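Local coordinates for putative Lipoprotein (Shewanella oneidensis, PDB 3U24) that is of unknown function but binds zinc and is probably related to zinc metallopeptidases, at residues P59-A62 and G63-K66; Q403-N406 and I407-I411. All blocks are in the same frame, centred on the assembly; numbering follows the deposited sequence.

Contact 1: residues P59-A62 and G63-K66. With ZN (zinc ion), chain K; ACY (acetic acid), chain N.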
ATOM      1  N   PRO A  59     -18.040  13.871 -10.877  1.00 25.89           N
ATOM      2  CA  PRO A  59     -16.655  14.164 -11.277  1.00 25.99           C
ATOM      3  C   PRO A  59     -16.631  14.801 -12.657  1.00 25.76           C
ATOM      4  O   PRO A  59     -16.213  14.197 -13.605  1.00 26.38           O
ATOM      5  CB  PRO A  59     -16.011  12.782 -11.268  1.00 25.95           C
ATOM      6  CG  PRO A  59     -17.139  11.866 -11.662  1.00 25.83           C
ATOM      7  CD  PRO A  59     -18.437  12.502 -11.234  1.00 25.79           C
ATOM      8  N   ASP A  60     -17.144  16.010 -12.756  1.00 26.21           N
ATOM      9  CA  ASP A  60     -17.150  16.778 -13.997  1.00 26.55           C
ATOM     10  C   ASP A  60     -16.178  17.938 -13.895  1.00 26.22           C
ATOM     11  O   ASP A  60     -15.443  18.068 -12.928  1.00 24.04           O
ATOM     12  CB  ASP A  60     -18.566  17.302 -14.299  1.00 27.50           C
ATOM     13  CG  ASP A  60     -19.135  18.184 -13.181  1.00 29.13           C
ATOM     14  OD1 ASP A  60     -18.343  18.798 -12.388  1.00 29.26           O
ATOM     15  OD2 ASP A  60     -20.392  18.247 -13.092  1.00 31.30           O
ATOM     16  N   GLU A  61     -16.186  18.794 -14.906  1.00 27.38           N
ATOM     17  CA  GLU A  61     -15.238  19.884 -14.985  1.00 28.86           C
ATOM     18  C   GLU A  61     -15.400  20.897 -13.860  1.00 26.94           C
ATOM     19  O   GLU A  61     -14.401  21.429 -13.372  1.00 26.68           O
ATOM     20  CB  GLU A  61     -15.358  20.563 -16.340  1.00 32.79           C
ATOM     21  CG  GLU A  61     -14.323  21.660 -16.563  1.00 37.04           C
ATOM     22  CD  GLU A  61     -14.546  22.357 -17.879  1.00 42.69           C
ATOM     23  OE1 GLU A  61     -15.582  23.054 -17.996  1.00 48.45           O
ATOM     24  OE2 GLU A  61     -13.707  22.189 -18.797  1.00 49.58           O
ATOM     25  N   ALA A  62     -16.622  21.142 -13.408  1.00 25.31           N
ATOM     26  CA  ALA A  62     -16.800  22.040 -12.257  1.00 26.02           C
ATOM     27  C   ALA A  62     -16.114  21.465 -11.025  1.00 25.56           C
ATOM     28  O   ALA A  62     -15.574  22.205 -10.224  1.00 26.22           O
ATOM     29  CB  ALA A  62     -18.278  22.288 -11.958  1.00 26.25           C
ATOM     30  N   GLY A  63     -16.154  20.142 -10.874  1.00 25.93           N
ATOM     31  CA  GLY A  63     -15.386  19.407  -9.814  1.00 25.27           C
ATOM     32  C   GLY A  63     -13.888  19.719  -9.843  1.00 25.43           C
ATOM     33  O   GLY A  63     -13.293  20.065  -8.825  1.00 25.88           O
ATOM     34  N   ARG A  64     -13.293  19.628 -11.026  1.00 25.04           N
ATOM     35  CA  ARG A  64     -11.880  19.919 -11.205  1.00 25.76           C
ATOM     36  C   ARG A  64     -11.556  21.402 -10.928  1.00 26.39           C
ATOM     37  O   ARG A  64     -10.633  21.692 -10.165  1.00 26.21           O
ATOM     38  CB  ARG A  64     -11.433  19.542 -12.613  1.00 26.00           C
ATOM     39  CG  ARG A  64     -11.562  18.044 -12.845  1.00 26.48           C
ATOM     40  CD  ARG A  64     -10.809  17.513 -14.037  1.00 26.24           C
ATOM     41  NE  ARG A  64     -11.420  17.998 -15.251  1.00 27.35           N
ATOM     42  CZ  ARG A  64     -12.506  17.516 -15.846  1.00 28.49           C
ATOM     43  NH1 ARG A  64     -13.166  16.458 -15.377  1.00 27.61           N
ATOM     44  NH2 ARG A  64     -12.929  18.137 -16.951  1.00 29.97           N
ATOM     45  N   VAL A  65     -12.323  22.318 -11.519  1.00 26.34           N
ATOM     46  CA  VAL A  65     -12.156  23.742 -11.255  1.00 27.16           C
ATOM     47  C   VAL A  65     -12.206  23.987  -9.758  1.00 28.10           C
ATOM     48  O   VAL A  65     -11.346  24.655  -9.199  1.00 28.39           O
ATOM     49  CB  VAL A  65     -13.237  24.596 -11.957  1.00 28.07           C
ATOM     50  CG1 VAL A  65     -13.367  26.001 -11.343  1.00 27.52           C
ATOM     51  CG2 VAL A  65     -12.928  24.680 -13.451  1.00 28.27           C
ATOM     52  N   LYS A  66     -13.210  23.429  -9.103  1.00 28.69           N
ATOM     53  CA  LYS A  66     -13.362  23.626  -7.667  1.00 29.73           C
ATOM     54  C   LYS A  66     -12.181  23.036  -6.874  1.00 27.97           C
ATOM     55  O   LYS A  66     -11.805  23.589  -5.833  1.00 27.55           O
ATOM     56  CB  LYS A  66     -14.669  22.982  -7.206  1.00 33.01           C
ATOM     57  CG  LYS A  66     -15.023  23.168  -5.748  1.00 36.68           C
ATOM     58  CD  LYS A  66     -16.350  22.470  -5.435  1.00 41.74           C
ATOM     59  CE  LYS A  66     -16.803  22.735  -3.992  1.00 45.30           C
ATOM     60  NZ  LYS A  66     -17.695  21.625  -3.520  1.00 49.92           N
TER
HETATM   61 ZN    ZN K   4     -15.376  24.000 -20.273  1.00 78.66          ZN
HETATM   62  C   ACY N 598     -10.059  21.976 -15.771  1.00 64.81           C
HETATM   63  O   ACY N 598      -9.748  20.734 -15.791  1.00 52.56           O
HETATM   64  OXT ACY N 598     -10.969  22.507 -16.457  1.00 58.86           O
HETATM   65  CH3 ACY N 598      -9.318  22.935 -14.896  1.00 60.67           C
HETATM   66  O   HOH W   1     -11.498  20.380 -18.346  1.00 45.47           O
HETATM   67  O   HOH W   2     -15.892  21.770 -21.429  1.00 55.59           O

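Contact 2: residues Q403-N406 and I407-I411. With ZN (zinc ion), chain F.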
ATOM      1  N   GLN A 403       9.659 -16.568   9.819  1.00 21.40           N
ATOM      2  CA  GLN A 403      10.324 -15.786  10.848  1.00 21.58           C
ATOM      3  C   GLN A 403      10.583 -14.361  10.309  1.00 22.07           C
ATOM      4  O   GLN A 403      10.266 -13.366  10.952  1.00 21.04           O
ATOM      5  CB  GLN A 403      11.632 -16.459  11.241  1.00 22.25           C
ATOM      6  CG  GLN A 403      11.509 -17.841  11.890  1.00 22.49           C
ATOM      7  CD  GLN A 403      12.893 -18.422  12.206  1.00 23.33           C
ATOM      8  OE1 GLN A 403      13.628 -17.849  13.011  1.00 24.25           O
ATOM      9  NE2 GLN A 403      13.266 -19.529  11.560  1.00 22.30           N
ATOM     10  N   ILE A 404      11.084 -14.276   9.079  1.00 22.35           N
ATOM     11  CA  ILE A 404      11.228 -12.995   8.408  1.00 22.54           C
ATOM     12  C   ILE A 404       9.907 -12.229   8.251  1.00 21.99           C
ATOM     13  O   ILE A 404       9.878 -11.014   8.435  1.00 21.40           O
ATOM     14  CB  ILE A 404      11.901 -13.168   7.041  1.00 23.52           C
ATOM     15  CG1 ILE A 404      13.333 -13.606   7.246  1.00 24.30           C
ATOM     16  CG2 ILE A 404      11.893 -11.864   6.244  1.00 23.15           C
ATOM     17  CD1 ILE A 404      13.865 -14.210   5.970  1.00 26.65           C
ATOM     18  N   LEU A 405       8.824 -12.928   7.925  1.00 21.50           N
ATOM     19  CA  LEU A 405       7.497 -12.289   7.867  1.00 21.57           C
ATOM     20  C   LEU A 405       7.076 -11.676   9.217  1.00 20.92           C
ATOM     21  O   LEU A 405       6.491 -10.587   9.268  1.00 20.19           O
ATOM     22  CB  LEU A 405       6.401 -13.287   7.430  1.00 21.94           C
ATOM     23  CG  LEU A 405       4.934 -12.787   7.400  1.00 22.50           C
ATOM     24  CD1 LEU A 405       4.721 -11.783   6.268  1.00 21.99           C
ATOM     25  CD2 LEU A 405       3.918 -13.932   7.305  1.00 22.57           C
ATOM     26  N   ASN A 406       7.339 -12.395  10.292  1.00 20.64           N
ATOM     27  CA  ASN A 406       6.972 -11.925  11.620  1.00 20.92           C
ATOM     28  C   ASN A 406       7.861 -10.745  12.085  1.00 20.52           C
ATOM     29  O   ASN A 406       7.393  -9.890  12.820  1.00 20.66           O
ATOM     30  CB  ASN A 406       6.992 -13.092  12.626  1.00 21.26           C
ATOM     31  CG  ASN A 406       5.834 -14.074  12.408  1.00 22.31           C
ATOM     32  OD1 ASN A 406       4.736 -13.685  11.960  1.00 21.17           O
ATOM     33  ND2 ASN A 406       6.086 -15.380  12.725  1.00 22.85           N
ATOM     34  N   ILE A 407       9.109 -10.688  11.625  1.00 19.77           N
ATOM     35  CA  ILE A 407       9.941  -9.529  11.837  1.00 19.53           C
ATOM     36  C   ILE A 407       9.335  -8.325  11.119  1.00 19.90           C
ATOM     37  O   ILE A 407       9.166  -7.254  11.737  1.00 19.47           O
ATOM     38  CB  ILE A 407      11.387  -9.796  11.389  1.00 19.24           C
ATOM     39  CG1 ILE A 407      12.045 -10.814  12.363  1.00 19.22           C
ATOM     40  CG2 ILE A 407      12.173  -8.500  11.269  1.00 18.56           C
ATOM     41  CD1 ILE A 407      13.431 -11.297  11.952  1.00 19.57           C
ATOM     42  N   HIS A 408       9.010  -8.508   9.838  1.00 19.95           N
ATOM     43  CA  HIS A 408       8.494  -7.451   8.978  1.00 20.53           C
ATOM     44  C   HIS A 408       7.202  -6.922   9.536  1.00 21.34           C
ATOM     45  O   HIS A 408       6.995  -5.720   9.617  1.00 21.09           O
ATOM     46  CB  HIS A 408       8.274  -7.973   7.542  1.00 20.10           C
ATOM     47  CG  HIS A 408       7.659  -6.973   6.572  1.00 19.57           C
ATOM     48  ND1 HIS A 408       8.356  -6.416   5.575  1.00 19.72           N
ATOM     49  CD2 HIS A 408       6.360  -6.436   6.476  1.00 19.98           C
ATOM     50  CE1 HIS A 408       7.540  -5.538   4.863  1.00 19.52           C
ATOM     51  NE2 HIS A 408       6.336  -5.554   5.404  1.00 18.76           N
ATOM     52  N   GLU A 409       6.306  -7.818   9.893  1.00 22.59           N
ATOM     53  CA  GLU A 409       4.940  -7.426  10.260  1.00 24.75           C
ATOM     54  C   GLU A 409       4.775  -7.013  11.704  1.00 23.93           C
ATOM     55  O   GLU A 409       3.987  -6.146  12.013  1.00 23.84           O
ATOM     56  CB  GLU A 409       3.956  -8.585   9.973  1.00 27.35           C
ATOM     57  CG  GLU A 409       3.771  -8.854   8.501  1.00 29.02           C
ATOM     58  CD  GLU A 409       3.095  -7.708   7.800  1.00 32.13           C
ATOM     59  OE1 GLU A 409       2.392  -6.950   8.503  1.00 36.48           O
ATOM     60  OE2 GLU A 409       3.253  -7.559   6.565  1.00 35.74           O
ATOM     61  N   ALA A 410       5.556  -7.599  12.595  1.00 24.90           N
ATOM     62  CA  ALA A 410       5.309  -7.459  14.017  1.00 25.38           C
ATOM     63  C   ALA A 410       6.494  -6.828  14.753  1.00 26.06           C
ATOM     64  O   ALA A 410       6.433  -5.671  15.158  1.00 26.95           O
ATOM     65  CB  ALA A 410       4.934  -8.817  14.630  1.00 24.18           C
ATOM     66  N   ILE A 411       7.572  -7.564  14.947  1.00 25.93           N
ATOM     67  CA  ILE A 411       8.605  -7.073  15.835  1.00 27.13           C
ATOM     68  C   ILE A 411       9.985  -7.253  15.257  1.00 25.73           C
ATOM     69  O   ILE A 411      10.366  -8.362  14.976  1.00 26.14           O
ATOM     70  CB  ILE A 411       8.455  -7.762  17.214  1.00 30.72           C
ATOM     71  CG1 ILE A 411       7.477  -6.900  18.040  1.00 32.25           C
ATOM     72  CG2 ILE A 411       9.819  -7.914  17.896  1.00 30.35           C
ATOM     73  CD1 ILE A 411       6.550  -7.646  18.952  1.00 32.86           C
TER
HETATM   74 ZN    ZN F 595       4.975  -4.326   4.981  1.00 22.36          ZN
HETATM   75  O   HOH W   3       3.311  -5.645   4.743  1.00 27.28           O

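Contact 1: residues P59-A62 and G63-K66
Glu61 and Arg64 pack against each other in the first turn of helix 61-79, just after an N-cap formed by Asp60. The capping bond runs from Gly63 N to Asp60 OD1 at 3.0 Å, with an N-H...O angle of 161°. Asp60 can make it because its CG stands between the backbone N and the carbonyl carbon (chi1 58°), turning the carboxylate back over the helix end. A short acidic side chain suits this place, as the first N-H groups of a helix lack partners from a preceding turn. The regular pattern then begins: Val65 N meets Glu61 O at 2.9 Å and Lys66 N meets Ala62 O, while Arg64 N reaches Asp60 O. Ala62 and Gly63 contribute mainly backbone.

One face of the Arg64 guanidinium lies over the backbone of Glu61. Glu61 CA sits against that face towards the rim, and Arg64 NH2 is 3.5 Å from Glu61 CB. The two side chains cross at about a right angle, and their charged ends stay beyond salt-bridge range. A water closes the gap instead, donating to Glu61 OE2 at 2.9 Å and accepting from Arg64 NH2 at 3.0 Å; it also donates to an acetate, probably from the crystallisation liquor. Arg64 NE gives a hydrogen bond to the other acetate oxygen, so the cation is held at its edge. Trp114 forms a cation-pi interaction with Arg64, while Pro59 and Asp60 rest on helix 152-162.

The Glu61 chain is extended as far as CD (chi1 and chi2 both -176°), and at its tip OE1 binds a zinc ion at 2.5 Å.

Contact 2: residues Q403-N406 and I407-I411
Leu405 meets Glu409 one helical turn on, Leu405 CD1 lying 3.8 Å from Glu409 CG, in the last turns of helix 401-409. Here the sequence HEAIPGH starts, running on through a turn to His414 at the head of helix 414-423. It resembles the zinc-binding HExxH motif, but with a longer spacer and its two histidines on different helices, and fits membership of the Peptidase_MA clan. Main-chain bonds from Ile407 N to Gln403 O, His408 N to Ile404 O and Glu409 N to Leu405 O hold the turns.

Asn406 O takes two donors. Ile411 N approaches in the carbonyl plane at 3.2 Å, whereas Ala410 N, at 2.9 Å, sits 41° out of it; both belong to residues just past Glu409, so one carbonyl closes the helix end.

Buried Asn406 uses both ends of its amide, OD1 bonding Tyr377 and ND2 donating to Gln326; the partly exposed Gln403 bonds Tyr454 and the carbonyl of His399. Apolar Ile404 and Ile407 pack against helices 459-485 and 435-451.

In His408, chi1 of 177° places the imidazole where NE2 meets the zinc ion at 1.9 Å. Its ND1 is hydrogen-bonded to Glu446, a second-shell residue that fixes the ring's rotation. His414 and Glu439 join the metal, as does a water at 2.1 Å from zinc.

That water donates to Glu409 OE2 at 2.6 Å. A metal-bound water held by a glutamate next to a zinc histidine is consistent with the water-activating arrangement of zinc metallopeptidases, although activity here remains an inference.

Contact 1 comes first along the chain, at the start of helix 61-79, and contact 2 follows more than 300 residues later in helix 401-409. Both belong to the same DUF885 region of this mainly helical protein, yet they share no helix. Their centres are 44 Å apart and their nearest atoms about 33 Å, on opposite sides of the chain's centre. Contact 1 is at the surface, whereas contact 2 is buried among helices 319-337, 435-451 and 459-485. Each includes a zinc ligand, but the settings differ: the buried site draws three protein ligands together, while residues 59-66 offer the metal a single carboxylate on the periphery.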